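PDB 2VRB: triphenylmethane reductase from Citrobacter sp., which probably reduces triphenylmethane dyes with NADPH as an oxidoreductase of the short-chain dehydrogenase/reductase family. Local coordinates for residues T6-Q11 and A31-V36. Numbering follows the deposited sequence.
Sequences TGATGQ and AIVRNV. With NAP (NADP nicotinamide-adenine-dinucleotide phosphate), chain B.
Ala-8 CB packs against two side chains of strand 29-33, 3.5 Å from Ala-31 CB and 3.7 Å from Val-33 CG2, and these apolar contacts form the dense part of the interface. Next to them Thr-9 CG2 meets Val-33 CG2 at 3.5 Å, closer than usual for two methyl carbons, with the two side chains crossing at about a right angle. Ile-17 of helix 11-21 touches both alanines and extends this packing. On the side of Gly-7 the fit is looser: one water accepts from Gly-7 N and donates to Ile-32 O, each at 3.1 Å, and so bridges the loop to strand 29-33. Both segments belong to the first beta-alpha-beta unit of a Rossmann fold. Residues 6-11 form the glycine-rich loop between strand 3-5 and helix 11-21; Gly-7 to Gly-10 make a type I turn, and Gly-10 takes the N-cap position of helix 11-21. Gln-11 N, in the first turn, points almost straight at O2A of the NADP diphosphate (N-H...O 170°), as expected at a helix N-terminus. The cofactor lies close against the loop, with Gly-10 N 2.8 Å from NADP O3B. Beyond Val-33 the segments diverge and the 2'-phosphate of NADP links them. Thr-9 OG1, at chi1 60° between its backbone N and carbonyl carbon, donates to O1X, whereas Arg-34 NH2 donates to O2X at 2.8 Å, a grip on the 2'-phosphate consistent with a preference for NADP(H) over NAD(H). With CG anti to the backbone N (chi1 168°) and a bend at chi3, the Arg-34 chain runs along the adenine; its guanidinium has N7A 3.3 Å above its centre and the phosphorus P2B in plane at its edge.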
loop_
_atom_site.group_PDB
_atom_site.type_symbol
_atom_site.label_atom_id
_atom_site.label_comp_id
_atom_site.label_asym_id
_atom_site.label_seq_id
_atom_site.Cartn_x
_atom_site.Cartn_y
_atom_site.Cartn_z
ATOM N N THR A 6 -18.103 -7.553 5.613
ATOM C CA THR A 6 -17.184 -8.454 6.312
ATOM C C THR A 6 -17.121 -8.019 7.764
ATOM O O THR A 6 -17.639 -6.948 8.105
ATOM C CB THR A 6 -15.793 -8.434 5.694
ATOM O OG1 THR A 6 -15.171 -7.175 5.963
ATOM C CG2 THR A 6 -15.858 -8.685 4.183
ATOM N N GLY A 7 -16.506 -8.816 8.640
ATOM C CA GLY A 7 -16.466 -8.398 10.042
ATOM C C GLY A 7 -17.847 -8.237 10.651
ATOM O O GLY A 7 -18.046 -7.495 11.646
ATOM N N ALA A 8 -18.803 -8.996 10.113
ATOM C CA ALA A 8 -20.220 -8.806 10.427
ATOM C C ALA A 8 -20.626 -9.148 11.856
ATOM O O ALA A 8 -21.646 -8.646 12.331
ATOM C CB ALA A 8 -21.119 -9.570 9.425
ATOM N N THR A 9 -19.850 -9.989 12.536
ATOM C CA THR A 9 -20.152 -10.269 13.940
ATOM C C THR A 9 -19.365 -9.365 14.884
ATOM O O THR A 9 -19.561 -9.417 16.104
ATOM C CB THR A 9 -19.966 -11.738 14.341
ATOM O OG1 THR A 9 -18.616 -12.138 14.115
ATOM C CG2 THR A 9 -20.886 -12.638 13.524
ATOM N N GLY A 10 -18.487 -8.539 14.325
ATOM C CA GLY A 10 -17.745 -7.555 15.116
ATOM C C GLY A 10 -18.626 -6.383 15.500
ATOM O O GLY A 10 -19.777 -6.283 15.088
ATOM N N GLN A 11 -18.070 -5.451 16.262
ATOM C CA GLN A 11 -18.890 -4.358 16.771
ATOM C C GLN A 11 -19.372 -3.416 15.670
ATOM O O GLN A 11 -20.582 -3.165 15.551
ATOM C CB GLN A 11 -18.126 -3.634 17.863
ATOM C CG GLN A 11 -18.142 -4.433 19.151
ATOM C CD GLN A 11 -17.191 -3.891 20.202
ATOM O OE1 GLN A 11 -17.612 -3.194 21.105
ATOM N NE2 GLN A 11 -15.897 -4.217 20.080
ATOM N N ALA A 31 -23.941 -11.350 5.362
ATOM C CA ALA A 31 -22.954 -11.231 6.418
ATOM C C ALA A 31 -21.823 -12.183 6.126
ATOM O O ALA A 31 -22.046 -13.374 6.002
ATOM C CB ALA A 31 -23.574 -11.528 7.807
ATOM N N ILE A 32 -20.600 -11.658 6.014
ATOM C CA ILE A 32 -19.445 -12.520 5.783
ATOM C C ILE A 32 -18.657 -12.531 7.053
ATOM O O ILE A 32 -18.332 -11.495 7.633
ATOM C CB ILE A 32 -18.585 -12.059 4.587
ATOM C CG1 ILE A 32 -19.406 -12.184 3.294
ATOM C CG2 ILE A 32 -17.282 -12.869 4.503
ATOM C CD1 ILE A 32 -19.013 -11.179 2.236
ATOM N N VAL A 33 -18.323 -13.717 7.489
ATOM C CA VAL A 33 -18.061 -13.918 8.874
ATOM C C VAL A 33 -17.048 -15.059 8.986
ATOM O O VAL A 33 -17.055 -15.993 8.169
ATOM C CB VAL A 33 -19.453 -14.273 9.551
ATOM C CG1 VAL A 33 -19.402 -15.473 10.436
ATOM C CG2 VAL A 33 -20.087 -13.092 10.187
ATOM N N ARG A 34 -16.187 -14.981 9.994
ATOM C CA ARG A 34 -15.217 -16.033 10.240
ATOM C C ARG A 34 -15.882 -17.232 10.951
ATOM O O ARG A 34 -15.705 -18.388 10.540
ATOM C CB ARG A 34 -14.032 -15.454 11.044
ATOM C CG ARG A 34 -13.086 -16.509 11.625
ATOM C CD ARG A 34 -11.781 -15.890 12.053
ATOM N NE ARG A 34 -11.937 -14.954 13.158
ATOM C CZ ARG A 34 -10.938 -14.590 13.958
ATOM N NH1 ARG A 34 -9.729 -15.110 13.764
ATOM N NH2 ARG A 34 -11.140 -13.712 14.939
ATOM N N ASN A 35 -16.678 -16.947 11.980
ATOM C CA ASN A 35 -17.319 -17.955 12.804
ATOM C C ASN A 35 -18.830 -17.944 12.557
ATOM O O ASN A 35 -19.562 -17.049 12.994
ATOM C CB ASN A 35 -16.952 -17.730 14.290
ATOM C CG ASN A 35 -17.655 -18.696 15.258
ATOM O OD1 ASN A 35 -18.494 -19.524 14.876
ATOM N ND2 ASN A 35 -17.312 -18.576 16.538
ATOM N N VAL A 36 -19.276 -18.966 11.837
ATOM C CA VAL A 36 -20.634 -19.064 11.367
ATOM C C VAL A 36 -21.643 -19.251 12.508
ATOM O O VAL A 36 -22.767 -18.748 12.429
ATOM C CB VAL A 36 -20.737 -20.187 10.287
ATOM C CG1 VAL A 36 -22.075 -20.846 10.321
ATOM C CG2 VAL A 36 -20.416 -19.617 8.916
HETATM P PA NAP B . -14.000 -5.807 16.406
HETATM O O1A NAP B . -12.762 -6.394 17.008
HETATM O O2A NAP B . -15.259 -5.758 17.210
HETATM O O5B NAP B . -14.281 -6.634 15.055
HETATM C C5B NAP B . -13.278 -7.258 14.277
HETATM C C4B NAP B . -14.033 -8.182 13.317
HETATM O O4B NAP B . -13.146 -8.734 12.366
HETATM C C3B NAP B . -14.696 -9.353 14.062
HETATM O O3B NAP B . -15.967 -9.571 13.487
HETATM C C2B NAP B . -13.801 -10.536 13.785
HETATM O O2B NAP B . -14.449 -11.793 13.735
HETATM C C1B NAP B . -13.311 -10.148 12.398
HETATM N N9A NAP B . -12.114 -10.934 12.093
HETATM C C8A NAP B . -10.986 -11.121 12.833
HETATM N N7A NAP B . -10.168 -11.954 12.142
HETATM C C5A NAP B . -10.788 -12.307 10.985
HETATM C C6A NAP B . -10.430 -13.146 9.923
HETATM N N6A NAP B . -9.255 -13.793 9.909
HETATM N N1A NAP B . -11.326 -13.273 8.879
HETATM C C2A NAP B . -12.552 -12.637 8.864
HETATM N N3A NAP B . -12.897 -11.821 9.919
HETATM C C4A NAP B . -12.017 -11.665 10.946
HETATM O O3 NAP B . -13.691 -4.328 15.831
HETATM P PN NAP B . -14.714 -3.134 15.491
HETATM O O1N NAP B . -15.937 -3.608 14.812
HETATM O O2N NAP B . -14.892 -2.362 16.779
HETATM O O5D NAP B . -13.864 -2.276 14.381
HETATM C C5D NAP B . -13.767 -2.771 13.057
HETATM C C4D NAP B . -12.352 -2.729 12.463
HETATM O O4D NAP B . -11.862 -1.410 12.561
HETATM C C3D NAP B . -11.339 -3.619 13.180
HETATM O O3D NAP B . -11.162 -4.847 12.500
HETATM C C2D NAP B . -10.066 -2.787 13.246
HETATM O O2D NAP B . -9.163 -2.983 12.167
HETATM C C1D NAP B . -10.553 -1.360 13.103
HETATM N N1N NAP B . -10.529 -0.645 14.401
HETATM C C2N NAP B . -10.699 0.673 14.387
HETATM C C3N NAP B . -10.662 1.487 15.493
HETATM C C7N NAP B . -10.839 2.901 15.466
HETATM O O7N NAP B . -10.738 3.521 16.759
HETATM N N7N NAP B . -11.048 3.515 14.263
HETATM C C4N NAP B . -10.426 0.813 16.736
HETATM C C5N NAP B . -10.262 -0.536 16.762
HETATM C C6N NAP B . -10.311 -1.252 15.550
HETATM P P2B NAP B . -14.800 -12.642 15.094
HETATM O O1X NAP B . -15.982 -11.977 15.791
HETATM O O2X NAP B . -13.580 -12.710 15.997
HETATM O O3X NAP B . -15.209 -14.039 14.645
HETATM O O HOH W 1 -15.262 -11.542 7.918
#